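Local atomic coordinates of glycoside hydrolase family 16 protein (Bacteroides ovatus, PDB entry 7KR6), a protein that probably hydrolyses internal glycosidic bonds of mixed-linkage beta-glucans as an endo-glucanase, and here holds a fluorinated glucan-derived active-site label in its cleft. Residues A[51-56]-A[98-103]; A[65-70]-A[237-242]; A[167-172]-A[220-225]. The protein carries 1 engineered substitution. One frame throughout, in Å; residues are numbered along the deposited sequence.

Contact 1: residues A[51-56]-A[98-103]. With BGC (beta-D-glucopyranose), chain C.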
loop_
_atom_site.group_PDB
_atom_site.type_symbol
_atom_site.label_atom_id
_atom_site.label_comp_id
_atom_site.label_asym_id
_atom_site.label_seq_id
_atom_site.Cartn_x
_atom_site.Cartn_y
_atom_site.Cartn_z
ATOM N N THR A 51 28.564 -3.857 4.666
ATOM C CA THR A 51 29.053 -3.349 3.391
ATOM C C THR A 51 28.323 -2.038 3.108
ATOM O O THR A 51 27.080 -2.055 3.130
ATOM C CB THR A 51 28.825 -4.361 2.277
ATOM O OG1 THR A 51 29.331 -5.587 2.792
ATOM C CG2 THR A 51 29.443 -3.984 0.953
ATOM N N LYS A 52 29.069 -0.980 2.840
ATOM C CA LYS A 52 28.532 0.269 2.257
ATOM C C LYS A 52 28.199 0.066 0.787
ATOM O O LYS A 52 28.981 -0.525 0.049
ATOM C CB LYS A 52 29.526 1.428 2.424
ATOM C CG LYS A 52 29.996 1.650 3.842
ATOM C CD LYS A 52 30.947 2.803 3.942
ATOM C CE LYS A 52 31.484 3.052 5.324
ATOM N NZ LYS A 52 32.228 4.346 5.356
ATOM N N GLU A 53 27.038 0.568 0.356
ATOM C CA GLU A 53 26.558 0.405 -1.023
ATOM C C GLU A 53 26.878 1.659 -1.810
ATOM O O GLU A 53 26.863 2.790 -1.230
ATOM C CB GLU A 53 25.061 0.045 -1.095
ATOM C CG GLU A 53 24.769 -1.282 -0.445
ATOM C CD GLU A 53 23.349 -1.779 -0.681
ATOM O OE1 GLU A 53 22.865 -1.578 -1.792
ATOM O OE2 GLU A 53 22.743 -2.315 0.255
ATOM N N THR A 54 27.119 1.440 -3.099
ATOM C CA THR A 54 27.390 2.481 -4.118
ATOM C C THR A 54 26.446 2.287 -5.289
ATOM O O THR A 54 26.480 1.217 -5.925
ATOM C CB THR A 54 28.832 2.452 -4.650
ATOM O OG1 THR A 54 29.689 2.617 -3.526
ATOM C CG2 THR A 54 29.047 3.558 -5.663
ATOM N N HIS A 55 25.583 3.259 -5.554
ATOM C CA HIS A 55 24.621 3.150 -6.664
ATOM C C HIS A 55 24.347 4.548 -7.218
ATOM O O HIS A 55 24.400 5.516 -6.439
ATOM C CB HIS A 55 23.269 2.544 -6.221
ATOM C CG HIS A 55 23.344 1.221 -5.535
ATOM N ND1 HIS A 55 23.500 0.031 -6.231
ATOM C CD2 HIS A 55 23.257 0.893 -4.221
ATOM C CE1 HIS A 55 23.498 -0.974 -5.370
ATOM N NE2 HIS A 55 23.333 -0.476 -4.123
ATOM N N GLU A 56 24.027 4.597 -8.494
ATOM C CA GLU A 56 23.679 5.831 -9.230
ATOM C C GLU A 56 22.279 6.257 -8.788
ATOM O O GLU A 56 21.485 5.442 -8.300
ATOM C CB GLU A 56 23.686 5.576 -10.744
ATOM C CG GLU A 56 25.081 5.511 -11.348
ATOM C CD GLU A 56 25.912 6.766 -11.118
ATOM O OE1 GLU A 56 25.524 7.826 -11.648
ATOM O OE2 GLU A 56 26.893 6.704 -10.349
ATOM N N ARG A 98 23.714 3.823 2.575
ATOM C CA ARG A 98 22.963 2.556 2.674
ATOM C C ARG A 98 23.980 1.467 3.002
ATOM O O ARG A 98 25.029 1.422 2.311
ATOM C CB ARG A 98 22.296 2.226 1.338
ATOM C CG ARG A 98 21.657 0.842 1.265
ATOM C CD ARG A 98 20.639 0.757 0.172
ATOM N NE ARG A 98 20.320 -0.609 -0.230
ATOM C CZ ARG A 98 19.273 -0.944 -0.947
ATOM N NH1 ARG A 98 18.366 -0.052 -1.271
ATOM N NH2 ARG A 98 19.112 -2.201 -1.362
ATOM N N ILE A 99 23.669 0.621 3.967
ATOM C CA ILE A 99 24.524 -0.555 4.284
ATOM C C ILE A 99 23.680 -1.816 4.327
ATOM O O ILE A 99 22.470 -1.785 4.648
ATOM C CB ILE A 99 25.270 -0.342 5.606
ATOM C CG1 ILE A 99 24.333 -0.392 6.803
ATOM C CG2 ILE A 99 26.111 0.910 5.562
ATOM C CD1 ILE A 99 24.989 -0.235 8.161
ATOM N N ASN A 100 24.370 -2.948 4.197
ATOM C CA ASN A 100 23.734 -4.246 4.408
ATOM C C ASN A 100 24.734 -5.213 5.033
ATOM O O ASN A 100 25.936 -4.990 4.878
ATOM C CB ASN A 100 23.209 -4.797 3.081
ATOM C CG ASN A 100 24.290 -5.200 2.087
ATOM O OD1 ASN A 100 24.892 -6.270 2.259
ATOM N ND2 ASN A 100 24.591 -4.358 1.102
ATOM N N SER A 101 24.235 -6.331 5.524
ATOM C CA SER A 101 25.046 -7.419 6.107
ATOM C C SER A 101 24.968 -8.693 5.255
ATOM O O SER A 101 25.291 -9.777 5.824
ATOM C CB SER A 101 24.684 -7.626 7.558
ATOM O OG SER A 101 23.398 -8.211 7.730
ATOM N N LYS A 102 24.655 -8.593 3.975
ATOM C CA LYS A 102 24.530 -9.788 3.086
ATOM C C LYS A 102 25.855 -10.545 3.067
ATOM O O LYS A 102 26.943 -9.903 2.885
ATOM C CB LYS A 102 24.195 -9.411 1.652
ATOM C CG LYS A 102 23.817 -10.572 0.760
ATOM C CD LYS A 102 23.470 -10.120 -0.599
ATOM C CE LYS A 102 22.835 -11.201 -1.443
ATOM N NZ LYS A 102 23.709 -12.383 -1.456
ATOM N N GLY A 103 25.754 -11.858 3.250
ATOM C CA GLY A 103 26.959 -12.716 3.199
ATOM C C GLY A 103 27.822 -12.578 4.448
ATOM O O GLY A 103 28.926 -13.204 4.469
HETATM C C2 BGC C . 12.616 -2.163 -4.961
HETATM C C3 BGC C . 13.300 -3.249 -5.831
HETATM C C4 BGC C . 14.699 -3.575 -5.358
HETATM C C5 BGC C . 14.730 -3.941 -3.861
HETATM C C6 BGC C . 16.102 -4.184 -3.284
HETATM C C1 BGC C . 12.775 -2.623 -3.537
HETATM O O2 BGC C . 11.284 -1.927 -5.310
HETATM O O3 BGC C . 13.251 -2.735 -7.167
HETATM O O4 BGC C . 15.225 -4.669 -6.160
HETATM O O5 BGC C . 14.115 -2.837 -3.125
HETATM O O6 BGC C . 16.935 -3.008 -3.432
HETATM O O HOH W 1 27.259 -7.405 2.219
HETATM O O HOH W 2 26.164 4.180 1.020
HETATM O O HOH W 3 21.331 -4.162 -1.541
#

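Contact 2: residues A[65-70]-A[237-242]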
loop_
_atom_site.group_PDB
_atom_site.type_symbol
_atom_site.label_atom_id
_atom_site.label_comp_id
_atom_site.label_asym_id
_atom_site.label_seq_id
_atom_site.Cartn_x
_atom_site.Cartn_y
_atom_site.Cartn_z
ATOM N N GLN A 65 18.519 9.988 -4.756
ATOM C CA GLN A 65 19.902 10.002 -4.221
ATOM C C GLN A 65 20.764 8.999 -4.977
ATOM O O GLN A 65 20.279 7.925 -5.367
ATOM C CB GLN A 65 19.972 9.659 -2.737
ATOM C CG GLN A 65 19.888 8.165 -2.417
ATOM C CD GLN A 65 18.569 7.523 -2.763
ATOM O OE1 GLN A 65 17.523 8.184 -2.760
ATOM N NE2 GLN A 65 18.621 6.222 -3.007
ATOM N N ALA A 66 22.040 9.342 -5.088
ATOM C CA ALA A 66 23.111 8.348 -5.287
ATOM C C ALA A 66 23.507 7.839 -3.908
ATOM O O ALA A 66 23.583 8.611 -2.950
ATOM C CB ALA A 66 24.257 9.008 -5.989
ATOM N N TYR A 67 23.809 6.561 -3.794
ATOM C CA TYR A 67 24.427 6.059 -2.557
ATOM C C TYR A 67 25.950 6.030 -2.739
ATOM O O TYR A 67 26.404 5.588 -3.845
ATOM C CB TYR A 67 23.888 4.670 -2.237
ATOM C CG TYR A 67 22.461 4.642 -1.708
ATOM C CD1 TYR A 67 22.140 5.341 -0.558
ATOM C CD2 TYR A 67 21.474 3.888 -2.317
ATOM C CE1 TYR A 67 20.863 5.287 -0.008
ATOM C CE2 TYR A 67 20.204 3.811 -1.770
ATOM C CZ TYR A 67 19.904 4.505 -0.609
ATOM O OH TYR A 67 18.634 4.439 -0.069
ATOM N N ASP A 68 26.680 6.394 -1.721
ATOM C CA ASP A 68 28.160 6.253 -1.767
ATOM C C ASP A 68 28.741 6.061 -0.387
ATOM O O ASP A 68 28.063 6.242 0.641
ATOM C CB ASP A 68 28.824 7.340 -2.593
ATOM C CG ASP A 68 28.768 8.719 -1.993
ATOM O OD1 ASP A 68 28.751 8.831 -0.758
ATOM O OD2 ASP A 68 28.802 9.669 -2.787
ATOM N N ALA A 69 29.992 5.613 -0.378
ATOM C CA ALA A 69 30.616 5.213 0.890
ATOM C C ALA A 69 30.845 6.449 1.763
ATOM O O ALA A 69 30.869 6.310 2.987
ATOM C CB ALA A 69 31.885 4.449 0.608
ATOM N N ALA A 70 31.074 7.619 1.165
ATOM C CA ALA A 70 31.383 8.836 1.946
ATOM C C ALA A 70 30.187 9.248 2.811
ATOM O O ALA A 70 30.387 10.045 3.753
ATOM C CB ALA A 70 31.781 9.961 1.024
ATOM N N ASN A 237 19.029 2.378 5.435
ATOM C CA ASN A 237 19.303 3.372 4.358
ATOM C C ASN A 237 18.494 4.623 4.621
ATOM O O ASN A 237 17.487 4.562 5.371
ATOM C CB ASN A 237 18.954 2.858 2.966
ATOM C CG ASN A 237 17.465 2.693 2.794
ATOM O OD1 ASN A 237 16.838 1.841 3.459
ATOM N ND2 ASN A 237 16.842 3.665 2.126
ATOM N N LEU A 238 18.968 5.713 4.045
ATOM C CA LEU A 238 18.211 6.990 4.017
ATOM C C LEU A 238 18.057 7.341 2.543
ATOM O O LEU A 238 18.975 7.923 1.920
ATOM C CB LEU A 238 18.910 8.057 4.864
ATOM C CG LEU A 238 18.274 9.453 4.838
ATOM C CD1 LEU A 238 16.853 9.419 5.374
ATOM C CD2 LEU A 238 19.083 10.357 5.726
ATOM N N ALA A 239 16.900 6.995 1.971
ATOM C CA ALA A 239 16.593 7.341 0.574
ATOM C C ALA A 239 16.076 8.780 0.574
ATOM O O ALA A 239 15.629 9.258 1.641
ATOM C CB ALA A 239 15.609 6.380 -0.043
ATOM N N VAL A 240 16.241 9.432 -0.575
ATOM C CA VAL A 240 15.675 10.787 -0.831
ATOM C C VAL A 240 14.787 10.715 -2.069
ATOM O O VAL A 240 15.269 10.381 -3.207
ATOM C CB VAL A 240 16.809 11.810 -0.996
ATOM C CG1 VAL A 240 16.249 13.214 -1.105
ATOM C CG2 VAL A 240 17.832 11.703 0.119
ATOM N N GLY A 241 13.496 11.047 -1.902
ATOM C CA GLY A 241 12.514 10.815 -2.961
ATOM C C GLY A 241 12.303 9.341 -3.254
ATOM O O GLY A 241 12.843 8.507 -2.527
ATOM N N GLY A 242 11.625 9.062 -4.341
ATOM C CA GLY A 242 11.156 7.718 -4.680
ATOM C C GLY A 242 9.640 7.661 -4.678
ATOM O O GLY A 242 8.973 8.444 -3.973
#

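Contact 3: residues A[167-172]-A[220-225]. With G2F (2-deoxy-2-fluoro-alpha-D-glucopyranose), chain B.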
loop_
_atom_site.group_PDB
_atom_site.type_symbol
_atom_site.label_atom_id
_atom_site.label_comp_id
_atom_site.label_asym_id
_atom_site.label_seq_id
_atom_site.Cartn_x
_atom_site.Cartn_y
_atom_site.Cartn_z
ATOM N N THR A 167 5.015 -0.480 7.453
ATOM C CA THR A 167 5.732 -1.769 7.547
ATOM C C THR A 167 5.194 -2.649 6.414
ATOM O O THR A 167 4.015 -2.493 6.015
ATOM C CB THR A 167 5.584 -2.343 8.949
ATOM O OG1 THR A 167 6.336 -3.565 9.009
ATOM C CG2 THR A 167 4.143 -2.652 9.284
ATOM N N ALA A 168 5.990 -3.569 5.884
ATOM C CA ALA A 168 5.599 -4.296 4.682
ATOM C C ALA A 168 6.372 -5.606 4.563
ATOM O O ALA A 168 7.500 -5.686 5.071
ATOM C CB ALA A 168 5.784 -3.500 3.423
ATOM N N ILE A 169 5.803 -6.535 3.812
ATOM C CA ILE A 169 6.562 -7.705 3.315
ATOM C C ILE A 169 6.377 -7.764 1.806
ATOM O O ILE A 169 5.267 -7.502 1.288
ATOM C CB ILE A 169 6.222 -9.040 4.033
ATOM C CG1 ILE A 169 4.722 -9.365 4.047
ATOM C CG2 ILE A 169 6.800 -9.070 5.444
ATOM C CD1 ILE A 169 4.402 -10.761 4.582
ATOM N N HIS A 170 7.429 -8.153 1.103
ATOM C CA HIS A 170 7.435 -8.353 -0.355
ATOM C C HIS A 170 7.987 -9.754 -0.649
ATOM O O HIS A 170 8.934 -10.167 0.001
ATOM C CB HIS A 170 8.300 -7.319 -1.041
ATOM C CG HIS A 170 7.924 -5.902 -0.792
ATOM N ND1 HIS A 170 7.373 -5.108 -1.786
ATOM C CD2 HIS A 170 8.061 -5.140 0.305
ATOM C CE1 HIS A 170 7.199 -3.903 -1.294
ATOM N NE2 HIS A 170 7.611 -3.881 -0.019
ATOM N N TYR A 171 7.417 -10.427 -1.627
ATOM C CA TYR A 171 7.742 -11.834 -1.917
ATOM C C TYR A 171 7.176 -12.180 -3.288
ATOM O O TYR A 171 6.640 -11.319 -3.995
ATOM C CB TYR A 171 7.231 -12.685 -0.751
ATOM C CG TYR A 171 5.767 -12.534 -0.449
ATOM C CD1 TYR A 171 5.318 -11.521 0.376
ATOM C CD2 TYR A 171 4.803 -13.386 -0.993
ATOM C CE1 TYR A 171 3.970 -11.337 0.631
ATOM C CE2 TYR A 171 3.455 -13.248 -0.716
ATOM C CZ TYR A 171 3.024 -12.208 0.105
ATOM O OH TYR A 171 1.675 -12.078 0.389
ATOM N N GLY A 172 7.384 -13.427 -3.702
ATOM C CA GLY A 172 6.925 -13.908 -5.021
ATOM C C GLY A 172 8.114 -14.297 -5.874
ATOM O O GLY A 172 9.235 -13.901 -5.585
ATOM N N PHE A 220 2.228 -9.620 10.700
ATOM C CA PHE A 220 1.990 -10.358 9.446
ATOM C C PHE A 220 2.011 -11.853 9.749
ATOM O O PHE A 220 2.940 -12.349 10.386
ATOM C CB PHE A 220 3.050 -10.022 8.402
ATOM C CG PHE A 220 3.155 -8.581 8.001
ATOM C CD1 PHE A 220 2.260 -8.060 7.083
ATOM C CD2 PHE A 220 4.167 -7.784 8.489
ATOM C CE1 PHE A 220 2.352 -6.751 6.665
ATOM C CE2 PHE A 220 4.259 -6.465 8.068
ATOM C CZ PHE A 220 3.371 -5.972 7.143
ATOM N N ASP A 221 1.015 -12.554 9.229
ATOM C CA ASP A 221 0.927 -14.036 9.240
ATOM C C ASP A 221 1.830 -14.581 8.145
ATOM O O ASP A 221 1.571 -14.303 6.980
ATOM C CB ASP A 221 -0.503 -14.467 9.020
ATOM C CG ASP A 221 -0.717 -15.969 8.955
ATOM O OD1 ASP A 221 0.219 -16.726 9.195
ATOM O OD2 ASP A 221 -1.877 -16.334 8.749
ATOM N N ILE A 222 2.844 -15.358 8.500
ATOM C CA ILE A 222 3.733 -15.972 7.473
ATOM C C ILE A 222 3.655 -17.494 7.532
ATOM O O ILE A 222 4.542 -18.108 6.899
ATOM C CB ILE A 222 5.180 -15.495 7.665
ATOM C CG1 ILE A 222 5.750 -15.753 9.073
ATOM C CG2 ILE A 222 5.307 -14.017 7.265
ATOM C CD1 ILE A 222 7.263 -15.748 9.177
ATOM N N SER A 223 2.743 -18.042 8.323
ATOM C CA SER A 223 2.618 -19.519 8.513
ATOM C C SER A 223 2.680 -20.238 7.173
ATOM O O SER A 223 3.391 -21.276 7.103
ATOM C CB SER A 223 1.362 -19.874 9.294
ATOM O OG SER A 223 0.216 -19.392 8.622
ATOM N N SER A 224 2.021 -19.755 6.122
ATOM C CA SER A 224 2.014 -20.468 4.816
ATOM C C SER A 224 2.739 -19.652 3.748
ATOM O O SER A 224 2.527 -19.895 2.530
ATOM C CB SER A 224 0.617 -20.834 4.421
ATOM O OG SER A 224 -0.088 -19.672 4.033
ATOM N N ASN A 225 3.550 -18.673 4.174
ATOM C CA ASN A 225 4.327 -17.813 3.255
ATOM C C ASN A 225 5.757 -18.334 3.191
ATOM O O ASN A 225 6.510 -18.112 4.110
ATOM C CB ASN A 225 4.325 -16.356 3.713
ATOM C CG ASN A 225 4.789 -15.463 2.599
ATOM O OD1 ASN A 225 5.659 -15.851 1.822
ATOM N ND2 ASN A 225 4.202 -14.269 2.520
HETATM C C1 G2F B . 11.098 -2.763 0.689
HETATM C C2 G2F B . 11.069 -2.436 -0.765
HETATM C C3 G2F B . 12.401 -1.898 -1.244
HETATM C C4 G2F B . 12.718 -0.664 -0.438
HETATM C C5 G2F B . 12.796 -1.113 1.055
HETATM C C6 G2F B . 13.196 -0.063 2.065
HETATM O O3 G2F B . 12.350 -1.631 -2.641
HETATM O O4 G2F B . 13.983 -0.106 -0.943
HETATM O O5 G2F B . 11.554 -1.681 1.515
HETATM O O6 G2F B . 12.363 1.143 1.888
HETATM F F2 G2F B . 10.607 -3.583 -1.480
#

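Contact 1: residues A[51-56]-A[98-103]
T51 and K52 pair antiparallel with N100 and I99, which puts the short strand 51-52 beside the long strand 93-107 of the beta-sandwich (jelly roll) fold of glycoside hydrolase family 16. T51 and N100 form the hydrogen-bonded pair: T51 N gives to N100 O (2.9 Å) and N100 N returns a bond to T51 O. K52 and I99 make the next, non-hydrogen-bonded pair, where the CA of I99 approaches T51 O in a CA-H...O contact. One residue further on, E53 N donates to R98 O.

The polar side chains gather on the carboxylate of E53. With CG anti to its own carbonyl carbon (chi1 -63°) and an extended chain beyond, E53 carries OE2 in between R98 and N100. R98 NE forms a salt bridge to E53 OE2 at 3.0 Å, and the amide ND2 of N100 donates to the same oxygen at 2.9 Å. The two donors arrive from opposite faces of the carboxylate, each well above its plane, with the guanidinium turned 76° against it. The other oxygen, OE1, takes a short bond of 2.6 Å from H55 NE2 on its anti lone pair, nearly in the imidazole plane; the H55 ring also stacks on W59. Gripped at both oxygens, the carboxylate is fixed in rotation and would balance the charge of R98.

Water and sugar complete the network. A water accepts from T51 OG1, which is also hydrogen-bonded to K104 NZ, and donates to N100 OD1 and K102 O, while OD1 also closes an Asx turn by accepting from K102 N. R98, held in this way by E53, belongs to the glycan pocket: its NH2 donates to O6 of a bound beta-D-glucopyranose at 3.1 Å, with an N-H...O angle of 167°.

Contact 2: residues A[65-70]-A[237-242]
Q65 starts with CG lodged between its backbone N and carbonyl carbon (chi1 80°) and bends at the second torsion (chi2 -65°), a folded course that turns OE1 onto the backbone of V240. Y67 instead sets CG anti to its carbonyl carbon (chi1 -74°), and its ring reaches across, past R98 of strand 93-107, until OH meets N237.

V240 N donates to Q65 OE1 at 2.8 Å in a nearly straight bond, although it arrives from above the carbonyl plane of the amide. The methyl of A239 lies beside that oxygen, and V240 CG2 touches Q65 CB at 4.1 Å. The other end of the amide, NE2, is held by E63 OE1, so both polar atoms of Q65 have partners.

At Y67 the phenol OH accepts from N237 ND2 at 2.9 Å, the ring and amide planes standing almost perpendicular. The bond is bent and tilted from the amide plane of N237. CB of N237 and CB of A239 also pack against the OH, at 3.4 Å and 3.6 Å, and Q65 CG rests on one face of the ring near its rim. N237 OD1 has its own donor, W130 NE1 of the glycan pocket.

Strand 93-107 pairs with both strand 66-67 and strand 232-240, and the two side-chain bonds link its two neighbours across it. In this buried contact Q65 takes up a backbone N-H, and the N237 amide meets the Y67 phenol; N237, its side chain about 4 Å from the bound fluoroglucose, is probably held in orientation by its bonds to Y67 and W130.

Contact 3: residues A[167-172]-A[220-225]
Over the centre of the Y171 ring sits the amide nitrogen of N225, with ND2 3.3 Å above the plane and the amide turned 72° against the ring, an arrangement consistent with an amino-aromatic contact. The ring of F220 has CG1 of I169 over one face, offset toward the rim, while T167 OG1 lies at its edge, 3.7 Å from CE2. H218 meets F220 edge-to-face.

Between the two rings, I169 runs past F220 in the opposite direction. Its CG1 occupies the position between backbone N and carbonyl carbon (chi1 53°) and the chain runs on extended (chi2 172°), which brings CD1 to F220 CB at 4.1 Å and also against I222 CG2 and N225 ND2. F228 and L208 add apolar cover around I169.

This is packing between layers of the family 16 beta-sandwich: T167, I169 and Y171 of strand 164-171 point inward to strand 215-221 and the type I turn I222-N225 that follows it. H170, between I169 and Y171 in the strand, points the other way, into the glycan cleft, where F2 of the bound 2-deoxy-2-fluoroglucose lies 3.3 Å above the centre of its imidazole. H178 NE2 is hydrogen-bonded to H170 ND1.

Buried polar groups find partners outside the contact: T167 OG1 is hydrogen-bonded to D146 O and Y171 OH to Q181 NE2. N225 OD1 accepts from Y227 N. Before the turn, D221 OD1 accepts from both S223 N, closing an Asx turn, and S223 OG at 2.7 Å. Y171 also packs on Y183 of the second subunit.

How the contacts relate
Contacts 1 and 2 adjoin, their centres about 11 Å apart: contact 1 includes part of strand 93-107, the neighbour of both strands of contact 2. H55 O probably bonds to Y67 N, and Y67 packs against R98. Contact 1 is partly buried and the most polar, with backbone pairing and a charged network ending at a sugar. Contact 2 is fully buried and relies on neutral amide and phenol bonds. Contact 3, centred about 24 and 26 Å from the others, is also buried but built from apolar and aromatic packing between layers, with no polar bond joining its two segments. Contacts 1 and 3 each give one residue to the glycan pocket; contact 2 lies just behind it.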